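Local atomic coordinates of probable sulfate-binding lipoprotein SubI (Mycobacterium tuberculosis, PDB entry 6DDN), a protein that probably binds sulfate outside the cytoplasmic membrane and acts as its carrier for uptake. Residues A[139-150]-A[250-261]; A[290-300]-A[305-314]. All coordinates share one frame; numbering follows the deposited sequence.

Interaction 1: residues A[139-150]-A[250-261]; sequences GSVVTFVVRAGN and VQHVTPPQTFKI. With SO4 (sulfate ion), chain G.
Ser140 and Ile261 form a hydrogen-bonded antiparallel pair: Ser140 N gives to Ile261 O at 2.8 Å, and Ile261 N returns a bond to Ser140 O. Phe144 with Val253 and Val146 with Gln251 repeat the two-bond pattern further along strand 139-147, the last pair closed by Val146 N to Gln251 O at 2.7 Å. One strand thus serves two partners in turn, 257-261 and then 250-253, and the excursion through Pro255 and Pro256 interrupts the ladder between them. Val142 stands at the join. Its N still reaches Phe259 O at 3.2 Å, but its carbonyl meets no backbone N-H of the partner; Thr258 OG1, anti to its own N (chi1 -167°), donates to Val142 O instead, though the 2.4 Å separation is too short to be trusted. Thr143 OG1 has two weak hydrogen-bond partners, Val253 O and Thr254 OG1. Beyond the ladder, Pro255 lays CD over the centre of the Phe144 ring, 4.0 Å from the centroid and 13° off its normal, a CH-pi contact, and the Trp157 ring meets Phe144 edge-to-face. Gln257 N donates to O1 of a sulfate ion at 3.1 Å; Trp157 N also binds the ion, which probably came from the crystallisation liquor. His252 ND1 bonds Glu244 OE2, Asn150 ND2 the backbone O of Ile154, and Ser140 OG the N of Asn238. Where the two lobes meet, strands 138-147 and 257-267 run antiparallel, consistent with the hinge strands of type 2 periplasmic binding proteins. The other edge of strand 139-147 is paired too: Val141, Thr143 and Val145 hold backbone bonds with Glu237, Ser235 and Leu233. Helix 237-245 packs on Val145 and His252, and strand 318-320 touches Val141, Phe259 and Lys260.

Interaction 2: residues A[290-300]-A[305-314]; sequences QKLWAQAGFRP and VAADFADLFP
Ala294 and Phe309 meet through a CH-pi contact, the methyl CB of Ala294 sitting 3.5 Å from the ring centroid and 9° off the normal. With CG anti to the carbonyl carbon (chi1 -76°), the Phe309 ring turns one face to the Ala294 methyl, while Gln295 CG comes obliquely to its CZ. A second such contact is made by Arg299, whose CG rides over the face of Phe313, 3.8 Å from the centroid and displaced toward the rim. Plain apolar packing adjoins these CH-pi contacts: Val305 CG1 abuts Pro300 CG at 3.6 Å and reaches the Ala294 methyl, and Pro300 CD approaches Phe313 CE2 at 3.9 Å. The backbone supplies the turn on which this depends. Helix 287-295 ends in a Schellman motif, Gly297 taking the positive phi and Phe298 N bonding back to Trp293 O, so that the chain reverses into strand 299-300 and presents Arg299 and Pro300 to the following residues. Ala294 O, which accepts from Gly297 N, also lies near the plane of the Phe313 ring at its edge, 3.2 Å from CZ. Among polar contacts, one hydrogen bond joins the segments: Arg299 NH2 gives to Pro314 O at 3.0 Å and 173°, with the acceptor in the guanidinium plane although the donor stands above the carbonyl plane. Phe313 CB covers the centre of one guanidinium face, while NE forms a salt bridge with Glu237 OE1, a second partner that helps hold the rotation of the group.

Interactions 1 and 2 come in series along the chain, their centres 16 Å apart, yet they are direct neighbours in the sheet. Strand 138-147, central to interaction 1, pairs antiparallel with strand 299-300 of interaction 2; Gly139 O lies 2.8 Å from Arg299 N, a probable hydrogen bond, and the Arg299 side chain packs on Ser140 and Val141. Glu237 is a second bridge, meeting Val141 through the backbone and Arg299 through a salt bridge. Phe298 and Arg299 thereby meet the start of the long strand. Interaction 2 packs beside the inter-lobe end of strand 138-147, which with strand 257-267 probably forms part of the hinge of a two-lobed type 2 periplasmic binding protein.

Interaction 1: residues A[139-150]-A[250-261]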
# COMPACT_ATOMS: atom_id res chain seq x y z
N GLY A 139 -0.71 -1.28 7.41
CA GLY A 139 -1.32 -0.48 6.38
C GLY A 139 -0.76 0.92 6.37
O GLY A 139 0.33 1.18 6.90
N SER A 140 -1.52 1.84 5.78
CA SER A 140 -1.08 3.23 5.67
C SER A 140 -2.30 4.09 5.37
O SER A 140 -3.45 3.64 5.50
CB SER A 140 0.00 3.37 4.60
OG SER A 140 0.64 4.64 4.68
N VAL A 141 -2.05 5.33 4.96
CA VAL A 141 -3.09 6.23 4.48
C VAL A 141 -2.57 6.91 3.22
O VAL A 141 -1.36 7.06 3.02
CB VAL A 141 -3.50 7.28 5.53
CG1 VAL A 141 -4.20 6.62 6.70
CG2 VAL A 141 -2.29 8.07 6.00
N VAL A 142 -3.51 7.34 2.37
CA VAL A 142 -3.14 8.10 1.19
C VAL A 142 -2.68 9.49 1.61
O VAL A 142 -3.31 10.14 2.46
CB VAL A 142 -4.32 8.17 0.21
CG1 VAL A 142 -3.96 9.01 -1.00
CG2 VAL A 142 -4.73 6.77 -0.21
N THR A 143 -1.58 9.95 1.03
CA THR A 143 -1.01 11.25 1.38
C THR A 143 -0.50 11.93 0.12
O THR A 143 -0.28 11.30 -0.92
CB THR A 143 0.12 11.11 2.40
OG1 THR A 143 0.54 12.41 2.83
CG2 THR A 143 1.30 10.38 1.79
N PHE A 144 -0.32 13.25 0.22
CA PHE A 144 0.27 14.05 -0.85
C PHE A 144 1.77 14.15 -0.60
O PHE A 144 2.19 14.81 0.36
CB PHE A 144 -0.33 15.45 -0.91
CG PHE A 144 -1.80 15.49 -1.22
CD1 PHE A 144 -2.38 14.54 -2.04
CD2 PHE A 144 -2.59 16.50 -0.70
CE1 PHE A 144 -3.73 14.59 -2.33
CE2 PHE A 144 -3.95 16.55 -0.99
CZ PHE A 144 -4.52 15.60 -1.80
N VAL A 145 2.57 13.53 -1.44
CA VAL A 145 4.00 13.84 -1.43
C VAL A 145 4.20 15.16 -2.15
O VAL A 145 3.64 15.40 -3.23
CB VAL A 145 4.83 12.71 -2.06
CG1 VAL A 145 6.31 13.06 -2.00
CG2 VAL A 145 4.59 11.41 -1.33
N VAL A 146 5.00 16.03 -1.54
CA VAL A 146 5.10 17.42 -1.93
C VAL A 146 6.57 17.82 -1.88
O VAL A 146 7.38 17.19 -1.20
CB VAL A 146 4.25 18.32 -1.01
CG1 VAL A 146 5.02 18.71 0.24
CG2 VAL A 146 3.74 19.52 -1.74
N ARG A 147 6.92 18.86 -2.64
CA ARG A 147 8.31 19.28 -2.62
C ARG A 147 8.60 20.10 -1.37
O ARG A 147 7.70 20.68 -0.75
CB ARG A 147 8.65 20.04 -3.89
CG ARG A 147 8.86 19.07 -5.03
CD ARG A 147 9.04 19.70 -6.40
NE ARG A 147 8.70 18.74 -7.45
CZ ARG A 147 9.33 17.57 -7.65
NH1 ARG A 147 10.36 17.21 -6.90
NH2 ARG A 147 8.93 16.77 -8.63
N ALA A 148 9.87 20.11 -0.98
CA ALA A 148 10.29 20.65 0.31
C ALA A 148 9.76 22.06 0.51
O ALA A 148 9.99 22.95 -0.31
CB ALA A 148 11.81 20.63 0.41
N GLY A 149 9.03 22.26 1.61
CA GLY A 149 8.41 23.52 1.92
C GLY A 149 7.02 23.71 1.36
O GLY A 149 6.40 24.75 1.63
N ASN A 150 6.50 22.73 0.62
CA ASN A 150 5.22 22.85 -0.08
C ASN A 150 5.16 24.16 -0.86
O ASN A 150 4.31 25.02 -0.57
CB ASN A 150 4.06 22.73 0.89
CG ASN A 150 2.76 22.32 0.20
OD1 ASN A 150 2.64 22.41 -1.02
ND2 ASN A 150 1.79 21.89 0.99
N VAL A 250 11.74 16.33 -0.09
CA VAL A 250 10.28 16.28 -0.18
C VAL A 250 9.71 16.25 1.23
O VAL A 250 10.40 15.95 2.20
CB VAL A 250 9.79 15.05 -0.98
CG1 VAL A 250 10.21 15.15 -2.44
CG2 VAL A 250 10.33 13.77 -0.35
N GLN A 251 8.42 16.60 1.32
CA GLN A 251 7.64 16.38 2.53
C GLN A 251 6.26 15.90 2.11
O GLN A 251 5.99 15.70 0.92
CB GLN A 251 7.58 17.63 3.41
CG GLN A 251 7.62 18.94 2.65
CD GLN A 251 7.95 20.12 3.55
OE1 GLN A 251 9.09 20.29 3.97
NE2 GLN A 251 6.95 20.94 3.86
N HIS A 252 5.37 15.71 3.08
CA HIS A 252 4.03 15.23 2.75
C HIS A 252 2.98 15.87 3.65
O HIS A 252 3.22 16.10 4.84
CB HIS A 252 3.95 13.70 2.85
CG HIS A 252 4.06 13.16 4.24
ND1 HIS A 252 5.28 12.97 4.87
CD2 HIS A 252 3.12 12.77 5.13
CE1 HIS A 252 5.08 12.49 6.08
NE2 HIS A 252 3.78 12.36 6.27
N VAL A 253 1.83 16.16 3.05
CA VAL A 253 0.65 16.63 3.75
C VAL A 253 -0.48 15.66 3.45
O VAL A 253 -0.73 15.33 2.28
CB VAL A 253 0.26 18.06 3.34
CG1 VAL A 253 -0.64 18.70 4.39
CG2 VAL A 253 1.49 18.91 3.08
N THR A 254 -1.16 15.21 4.49
CA THR A 254 -2.32 14.35 4.26
C THR A 254 -3.57 15.20 4.14
O THR A 254 -3.82 16.06 5.00
CB THR A 254 -2.48 13.35 5.40
OG1 THR A 254 -1.23 12.71 5.66
CG2 THR A 254 -3.51 12.30 5.04
N PRO A 255 -4.37 15.02 3.09
CA PRO A 255 -5.60 15.81 2.97
C PRO A 255 -6.52 15.53 4.13
O PRO A 255 -6.44 14.46 4.77
CB PRO A 255 -6.20 15.32 1.64
CG PRO A 255 -5.61 13.97 1.43
CD PRO A 255 -4.23 14.04 2.00
N PRO A 256 -7.39 16.48 4.48
CA PRO A 256 -8.30 16.26 5.62
C PRO A 256 -9.10 14.97 5.51
O PRO A 256 -9.28 14.27 6.51
CB PRO A 256 -9.20 17.50 5.59
CG PRO A 256 -8.37 18.54 4.92
CD PRO A 256 -7.56 17.82 3.88
N GLN A 257 -9.58 14.65 4.31
CA GLN A 257 -10.19 13.35 4.04
C GLN A 257 -9.19 12.51 3.26
O GLN A 257 -8.67 12.95 2.23
CB GLN A 257 -11.49 13.49 3.26
CG GLN A 257 -12.53 14.40 3.91
CD GLN A 257 -13.91 14.22 3.31
OE1 GLN A 257 -14.43 13.10 3.26
NE2 GLN A 257 -14.51 15.31 2.85
N THR A 258 -8.93 11.30 3.74
CA THR A 258 -8.03 10.38 3.07
C THR A 258 -8.58 8.96 3.22
O THR A 258 -9.56 8.73 3.93
CB THR A 258 -6.60 10.46 3.61
OG1 THR A 258 -5.71 9.77 2.73
CG2 THR A 258 -6.52 9.85 5.00
N PHE A 259 -7.94 8.02 2.53
CA PHE A 259 -8.39 6.64 2.50
C PHE A 259 -7.47 5.76 3.33
O PHE A 259 -6.25 5.98 3.38
CB PHE A 259 -8.44 6.11 1.07
CG PHE A 259 -9.52 5.09 0.85
CD1 PHE A 259 -10.81 5.47 0.56
CD2 PHE A 259 -9.23 3.73 0.94
CE1 PHE A 259 -11.80 4.54 0.36
CE2 PHE A 259 -10.22 2.79 0.75
CZ PHE A 259 -11.51 3.19 0.46
N LYS A 260 -8.05 4.75 3.98
CA LYS A 260 -7.29 3.82 4.80
C LYS A 260 -6.70 2.73 3.92
O LYS A 260 -7.43 1.96 3.30
CB LYS A 260 -8.17 3.21 5.89
CG LYS A 260 -7.44 2.30 6.85
CD LYS A 260 -8.39 1.31 7.50
CE LYS A 260 -7.83 0.78 8.81
NZ LYS A 260 -8.82 -0.06 9.54
N ILE A 261 -5.37 2.68 3.85
CA ILE A 261 -4.67 1.67 3.07
C ILE A 261 -4.45 0.44 3.93
O ILE A 261 -3.95 0.54 5.06
CB ILE A 261 -3.33 2.22 2.54
CG1 ILE A 261 -3.58 3.44 1.65
CG2 ILE A 261 -2.56 1.14 1.80
CD1 ILE A 261 -2.33 3.96 0.97
S SO4 G . -10.54 17.15 1.41
O1 SO4 G . -10.22 15.74 1.53
O2 SO4 G . -9.45 17.82 0.71
O3 SO4 G . -11.77 17.33 0.65
O4 SO4 G . -10.69 17.72 2.74

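Interaction 2: residues A[290-300]-A[305-314]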
# COMPACT_ATOMS: atom_id res chain seq x y z
N GLN A 290 5.33 -5.75 14.91
CA GLN A 290 4.41 -4.63 14.77
C GLN A 290 5.09 -3.32 15.14
O GLN A 290 4.87 -2.29 14.49
CB GLN A 290 3.17 -4.85 15.63
CG GLN A 290 2.25 -5.93 15.10
CD GLN A 290 1.47 -5.48 13.88
OE1 GLN A 290 0.48 -4.76 13.99
NE2 GLN A 290 1.92 -5.90 12.70
N LYS A 291 5.93 -3.33 16.18
CA LYS A 291 6.72 -2.15 16.51
C LYS A 291 7.66 -1.81 15.36
O LYS A 291 7.85 -0.63 15.03
CB LYS A 291 7.52 -2.39 17.79
CG LYS A 291 6.74 -2.22 19.07
CD LYS A 291 7.64 -2.44 20.27
CE LYS A 291 6.88 -2.36 21.59
NZ LYS A 291 7.63 -3.03 22.69
N LEU A 292 8.26 -2.82 14.73
CA LEU A 292 9.23 -2.57 13.67
C LEU A 292 8.58 -1.96 12.44
O LEU A 292 9.09 -0.99 11.87
CB LEU A 292 9.95 -3.87 13.31
CG LEU A 292 10.85 -4.46 14.40
CD1 LEU A 292 11.23 -5.88 14.04
CD2 LEU A 292 12.09 -3.61 14.61
N TRP A 293 7.44 -2.52 12.02
CA TRP A 293 6.69 -1.92 10.92
C TRP A 293 6.34 -0.47 11.23
O TRP A 293 6.52 0.43 10.39
CB TRP A 293 5.42 -2.72 10.65
CG TRP A 293 5.64 -4.00 9.91
CD1 TRP A 293 5.56 -5.27 10.42
CD2 TRP A 293 5.97 -4.15 8.52
NE1 TRP A 293 5.82 -6.19 9.44
CE2 TRP A 293 6.08 -5.53 8.26
CE3 TRP A 293 6.19 -3.25 7.47
CZ2 TRP A 293 6.40 -6.04 7.00
CZ3 TRP A 293 6.50 -3.75 6.22
CH2 TRP A 293 6.61 -5.13 6.00
N ALA A 294 5.83 -0.22 12.44
CA ALA A 294 5.51 1.14 12.86
C ALA A 294 6.74 2.04 12.75
O ALA A 294 6.69 3.12 12.16
CB ALA A 294 4.96 1.14 14.28
N GLN A 295 7.87 1.58 13.30
CA GLN A 295 9.11 2.36 13.23
C GLN A 295 9.54 2.59 11.79
O GLN A 295 10.21 3.59 11.50
CB GLN A 295 10.21 1.65 14.02
CG GLN A 295 9.99 1.68 15.52
CD GLN A 295 10.69 0.54 16.24
OE1 GLN A 295 11.61 -0.08 15.70
NE2 GLN A 295 10.25 0.26 17.46
N ALA A 296 9.18 1.68 10.88
CA ALA A 296 9.49 1.84 9.47
C ALA A 296 8.51 2.75 8.73
O ALA A 296 8.70 3.01 7.54
CB ALA A 296 9.52 0.47 8.78
N GLY A 297 7.47 3.24 9.40
CA GLY A 297 6.52 4.13 8.78
C GLY A 297 5.23 3.49 8.33
O GLY A 297 4.41 4.17 7.70
N PHE A 298 5.02 2.21 8.62
CA PHE A 298 3.79 1.51 8.25
C PHE A 298 2.89 1.42 9.48
O PHE A 298 3.35 1.06 10.57
CB PHE A 298 4.10 0.12 7.71
CG PHE A 298 5.02 0.11 6.52
CD1 PHE A 298 6.39 0.25 6.68
CD2 PHE A 298 4.52 -0.04 5.23
CE1 PHE A 298 7.24 0.24 5.59
CE2 PHE A 298 5.36 -0.05 4.14
CZ PHE A 298 6.73 0.10 4.32
N ARG A 299 1.62 1.74 9.30
CA ARG A 299 0.70 1.78 10.42
C ARG A 299 0.36 0.36 10.88
O ARG A 299 -0.19 -0.42 10.10
CB ARG A 299 -0.56 2.54 10.04
CG ARG A 299 -0.36 4.04 10.07
CD ARG A 299 -1.42 4.80 9.30
NE ARG A 299 -1.13 6.23 9.28
CZ ARG A 299 -1.87 7.15 9.88
NH1 ARG A 299 -2.96 6.80 10.55
NH2 ARG A 299 -1.52 8.43 9.81
N PRO A 300 0.68 -0.00 12.12
CA PRO A 300 0.44 -1.38 12.57
C PRO A 300 -1.03 -1.62 12.90
O PRO A 300 -1.80 -0.70 13.16
CB PRO A 300 1.31 -1.48 13.83
CG PRO A 300 1.31 -0.09 14.37
CD PRO A 300 1.30 0.82 13.17
N VAL A 305 0.34 -1.43 19.85
CA VAL A 305 1.41 -0.76 19.13
C VAL A 305 0.88 0.46 18.39
O VAL A 305 1.53 1.51 18.34
CB VAL A 305 2.12 -1.74 18.18
CG1 VAL A 305 3.18 -1.03 17.35
CG2 VAL A 305 2.74 -2.89 18.97
N ALA A 306 -0.32 0.34 17.80
CA ALA A 306 -0.92 1.47 17.11
C ALA A 306 -1.19 2.62 18.08
O ALA A 306 -1.05 3.79 17.71
CB ALA A 306 -2.21 1.04 16.41
N ALA A 307 -1.58 2.30 19.31
CA ALA A 307 -1.71 3.34 20.33
C ALA A 307 -0.37 3.98 20.64
O ALA A 307 -0.26 5.20 20.76
CB ALA A 307 -2.34 2.76 21.59
N ASP A 308 0.68 3.15 20.77
CA ASP A 308 2.01 3.67 21.10
C ASP A 308 2.55 4.59 20.02
O ASP A 308 3.32 5.50 20.31
CB ASP A 308 2.98 2.51 21.34
CG ASP A 308 2.59 1.66 22.53
OD1 ASP A 308 1.62 2.02 23.23
OD2 ASP A 308 3.25 0.62 22.76
N PHE A 309 2.17 4.36 18.76
CA PHE A 309 2.65 5.15 17.64
C PHE A 309 1.60 6.10 17.09
O PHE A 309 1.82 6.72 16.05
CB PHE A 309 3.16 4.23 16.53
CG PHE A 309 4.51 3.62 16.82
CD1 PHE A 309 4.61 2.48 17.60
CD2 PHE A 309 5.67 4.21 16.34
CE1 PHE A 309 5.84 1.93 17.88
CE2 PHE A 309 6.90 3.66 16.61
CZ PHE A 309 6.99 2.52 17.38
N ALA A 310 0.46 6.23 17.79
CA ALA A 310 -0.61 7.10 17.31
C ALA A 310 -0.15 8.53 17.14
O ALA A 310 -0.68 9.27 16.30
CB ALA A 310 -1.80 7.04 18.27
N ASP A 311 0.85 8.95 17.92
CA ASP A 311 1.36 10.31 17.84
C ASP A 311 2.25 10.56 16.63
O ASP A 311 2.60 11.71 16.37
CB ASP A 311 2.12 10.64 19.12
CG ASP A 311 3.35 9.77 19.30
OD1 ASP A 311 3.20 8.57 19.60
OD2 ASP A 311 4.47 10.30 19.14
N LEU A 312 2.63 9.51 15.89
CA LEU A 312 3.33 9.68 14.62
C LEU A 312 2.48 9.32 13.42
O LEU A 312 2.83 9.69 12.30
CB LEU A 312 4.61 8.83 14.58
CG LEU A 312 5.75 9.19 15.52
CD1 LEU A 312 5.88 10.69 15.72
CD2 LEU A 312 5.51 8.51 16.82
N PHE A 313 1.39 8.59 13.62
CA PHE A 313 0.45 8.28 12.56
C PHE A 313 -0.84 9.02 12.84
O PHE A 313 -1.79 8.45 13.40
CB PHE A 313 0.23 6.77 12.47
CG PHE A 313 1.49 5.99 12.22
CD1 PHE A 313 2.27 6.26 11.10
CD2 PHE A 313 1.90 5.00 13.10
CE1 PHE A 313 3.43 5.55 10.87
CE2 PHE A 313 3.07 4.29 12.86
CZ PHE A 313 3.83 4.57 11.75
N PRO A 314 -0.92 10.30 12.46
CA PRO A 314 -2.05 11.13 12.90
C PRO A 314 -3.34 10.75 12.20
O PRO A 314 -3.36 10.45 11.01
CB PRO A 314 -1.60 12.55 12.52
CG PRO A 314 -0.72 12.34 11.34
CD PRO A 314 -0.00 11.03 11.57